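Local coordinates for protein esterase (uncultured bacterium pCosCE1, PDB 7ATL) that hydrolyses carboxylic esters as a family VIII carboxylesterase and also shows promiscuous acyltransferase activity, at residues A119-R124 against S172-V177. Sequence-based numbering, arbitrary orientation.
Sequences AGLDYR and SLAIDV
Tyr123 lays one face of its ring nearly flat over the Ser172-Leu173 peptide. Leu173 N sits above the ring centre, and Ser172 C lies toward the rim. The fold is that of the beta-lactamase family, and Tyr123 probably occupies the place of the tyrosine or serine of its (S/Y)xN motif. Its OH is hydrogen-bonded to Lys68 NZ of a likely SxxK motif with Ser65, consistent with a place in the active site. At the ring edge, in plane, water 3 accepts from Tyr123 OH at 2.6 Å and donates to Asp176 OD1. Asp176 also bonds to Ser262 through OD2. The carboxylate stands 88° to the ring plane. Leu173 CD2 packs against the rim at Tyr123 CE1, at 3.5 Å, on the same side of the ring as the peptide.

One direct hydrogen bond joins the segments. Leu173 is the N-cap residue of helix 174-186, and its N donates to Asp122 O at 3.0 Å, from above the carbonyl plane. Leu121 CD1 reaches Val177 CG2 at 4.1 Å, and Leu114 of helix 111-116 touches both side chains. With chi1 at 80°, Ser172 OG turns back to accept from Ala174 N at 2.9 Å, an ST turn. The same OG bonds to His117 ND1 and, at 2.8 Å, to water 1, which weakly accepts from Ala119 N.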
ATOM      1  N   ALA A 119     -11.183  -2.444  12.371  1.00 23.52           N
ATOM      2  CA  ALA A 119     -11.784  -1.300  13.110  1.00 24.02           C
ATOM      3  C   ALA A 119     -13.281  -1.125  12.805  1.00 24.73           C
ATOM      4  O   ALA A 119     -13.934  -0.324  13.506  1.00 24.65           O
ATOM      5  CB  ALA A 119     -11.069  -0.034  12.749  1.00 24.62           C
ATOM      6  N   GLY A 120     -13.790  -1.791  11.762  1.00 25.24           N
ATOM      7  CA  GLY A 120     -15.178  -1.636  11.288  1.00 26.19           C
ATOM      8  C   GLY A 120     -15.327  -0.480  10.313  1.00 25.92           C
ATOM      9  O   GLY A 120     -16.483  -0.161   9.909  1.00 27.17           O
ATOM     10  N   LEU A 121     -14.207   0.101   9.899  1.00 23.96           N
ATOM     11  CA  LEU A 121     -14.187   1.172   8.880  1.00 25.17           C
ATOM     12  C   LEU A 121     -14.284   0.558   7.481  1.00 24.44           C
ATOM     13  O   LEU A 121     -14.129  -0.699   7.331  1.00 22.68           O
ATOM     14  CB  LEU A 121     -12.914   1.989   9.078  1.00 25.57           C
ATOM     15  CG  LEU A 121     -12.846   2.688  10.432  1.00 25.76           C
ATOM     16  CD1 LEU A 121     -11.437   3.182  10.733  1.00 25.94           C
ATOM     17  CD2 LEU A 121     -13.846   3.831  10.474  1.00 24.77           C
ATOM     18  N   ASP A 122     -14.581   1.414   6.507  1.00 23.48           N
ATOM     19  CA  ASP A 122     -14.797   1.000   5.100  1.00 26.07           C
ATOM     20  C   ASP A 122     -13.948   1.889   4.180  1.00 24.55           C
ATOM     21  O   ASP A 122     -13.128   2.685   4.667  1.00 24.54           O
ATOM     22  CB  ASP A 122     -16.292   1.027   4.747  1.00 28.34           C
ATOM     23  CG  ASP A 122     -16.722   0.016   3.688  1.00 31.43           C
ATOM     24  OD1 ASP A 122     -15.828  -0.656   3.103  1.00 31.74           O
ATOM     25  OD2 ASP A 122     -17.952  -0.078   3.430  1.00 36.32           O
ATOM     26  N   TYR A 123     -14.089   1.685   2.883  1.00 23.49           N
ATOM     27  CA  TYR A 123     -13.587   2.579   1.821  1.00 24.29           C
ATOM     28  C   TYR A 123     -14.802   2.980   0.989  1.00 25.65           C
ATOM     29  O   TYR A 123     -15.677   2.115   0.818  1.00 25.07           O
ATOM     30  CB  TYR A 123     -12.551   1.854   0.965  1.00 23.19           C
ATOM     31  CG  TYR A 123     -11.113   2.233   1.193  1.00 24.05           C
ATOM     32  CD1 TYR A 123     -10.711   3.562   1.271  1.00 24.86           C
ATOM     33  CD2 TYR A 123     -10.126   1.255   1.232  1.00 24.43           C
ATOM     34  CE1 TYR A 123      -9.378   3.901   1.446  1.00 24.36           C
ATOM     35  CE2 TYR A 123      -8.788   1.581   1.389  1.00 22.59           C
ATOM     36  CZ  TYR A 123      -8.419   2.903   1.508  1.00 22.89           C
ATOM     37  OH  TYR A 123      -7.109   3.205   1.679  1.00 23.03           O
ATOM     38  N   ARG A 124     -14.854   4.227   0.530  1.00 26.32           N
ATOM     39  CA  ARG A 124     -15.927   4.737  -0.347  1.00 30.20           C
ATOM     40  C   ARG A 124     -15.912   3.922  -1.636  1.00 31.04           C
ATOM     41  O   ARG A 124     -17.011   3.684  -2.200  1.00 36.19           O
ATOM     42  CB  ARG A 124     -15.698   6.227  -0.612  1.00 35.46           C
ATOM     43  CG  ARG A 124     -16.820   6.951  -1.343  1.00 39.77           C
ATOM     44  CD  ARG A 124     -16.409   8.397  -1.557  1.00 42.30           C
ATOM     45  NE  ARG A 124     -16.511   8.724  -2.972  1.00 49.23           N
ATOM     46  CZ  ARG A 124     -15.540   9.192  -3.753  1.00 52.75           C
ATOM     47  NH1 ARG A 124     -14.325   9.427  -3.289  1.00 52.55           N
ATOM     48  NH2 ARG A 124     -15.804   9.457  -5.019  1.00 63.14           N
ATOM     49  N   SER A 172      -9.875  -0.778   4.484  1.00 24.55           N
ATOM     50  CA  SER A 172     -10.478   0.427   5.080  1.00 23.27           C
ATOM     51  C   SER A 172      -9.564   1.650   5.003  1.00 23.82           C
ATOM     52  O   SER A 172      -8.379   1.552   4.685  1.00 22.80           O
ATOM     53  CB  SER A 172     -10.886   0.131   6.490  1.00 24.09           C
ATOM     54  OG  SER A 172      -9.767   0.196   7.356  1.00 26.41           O
ATOM     55  N   LEU A 173     -10.173   2.787   5.313  1.00 25.35           N
ATOM     56  CA  LEU A 173      -9.516   4.071   5.625  1.00 24.00           C
ATOM     57  C   LEU A 173      -8.774   4.012   6.961  1.00 21.96           C
ATOM     58  O   LEU A 173      -8.372   5.075   7.418  1.00 19.95           O
ATOM     59  CB  LEU A 173     -10.624   5.119   5.685  1.00 25.50           C
ATOM     60  CG  LEU A 173     -11.062   5.670   4.329  1.00 25.70           C
ATOM     61  CD1 LEU A 173     -12.368   6.450   4.469  1.00 26.27           C
ATOM     62  CD2 LEU A 173      -9.959   6.541   3.746  1.00 24.25           C
ATOM     63  N   ALA A 174      -8.572   2.839   7.556  1.00 20.79           N
ATOM     64  CA  ALA A 174      -7.983   2.753   8.912  1.00 21.89           C
ATOM     65  C   ALA A 174      -6.607   3.414   8.938  1.00 20.48           C
ATOM     66  O   ALA A 174      -6.257   3.977   9.989  1.00 19.38           O
ATOM     67  CB  ALA A 174      -7.890   1.326   9.403  1.00 22.64           C
ATOM     68  N   ILE A 175      -5.827   3.302   7.867  1.00 21.75           N
ATOM     69  CA  ILE A 175      -4.412   3.785   7.896  1.00 24.09           C
ATOM     70  C   ILE A 175      -4.419   5.317   7.748  1.00 24.08           C
ATOM     71  O   ILE A 175      -3.487   5.951   8.259  1.00 23.66           O
ATOM     72  CB  ILE A 175      -3.507   3.043   6.883  1.00 24.09           C
ATOM     73  CG1 ILE A 175      -3.548   1.531   7.091  1.00 26.40           C
ATOM     74  CG2 ILE A 175      -2.068   3.535   6.963  1.00 24.76           C
ATOM     75  CD1 ILE A 175      -3.213   1.104   8.510  1.00 28.44           C
ATOM     76  N   ASP A 176      -5.452   5.890   7.127  1.00 23.90           N
ATOM     77  CA  ASP A 176      -5.641   7.361   7.075  1.00 25.15           C
ATOM     78  C   ASP A 176      -5.900   7.837   8.504  1.00 26.31           C
ATOM     79  O   ASP A 176      -5.310   8.878   8.912  1.00 28.13           O
ATOM     80  CB  ASP A 176      -6.750   7.784   6.103  1.00 25.34           C
ATOM     81  CG  ASP A 176      -6.454   7.494   4.635  1.00 25.85           C
ATOM     82  OD1 ASP A 176      -6.152   6.314   4.324  1.00 25.61           O
ATOM     83  OD2 ASP A 176      -6.532   8.450   3.808  1.00 25.62           O
ATOM     84  N   VAL A 177      -6.715   7.089   9.254  1.00 25.05           N
ATOM     85  CA  VAL A 177      -6.983   7.392  10.689  1.00 26.82           C
ATOM     86  C   VAL A 177      -5.665   7.273  11.477  1.00 27.87           C
ATOM     87  O   VAL A 177      -5.358   8.200  12.252  1.00 28.16           O
ATOM     88  CB  VAL A 177      -8.113   6.516  11.267  1.00 27.43           C
ATOM     89  CG1 VAL A 177      -8.352   6.821  12.738  1.00 27.10           C
ATOM     90  CG2 VAL A 177      -9.406   6.698  10.485  1.00 27.78           C
TER
HETATM   91  O   HOH W   1     -10.603  -0.940   9.735  1.00 16.04           O
HETATM   92  O   HOH W   2      -6.362   3.552   4.955  1.00 17.83           O
HETATM   93  O   HOH W   3      -6.483   5.699   1.740  1.00 18.13           O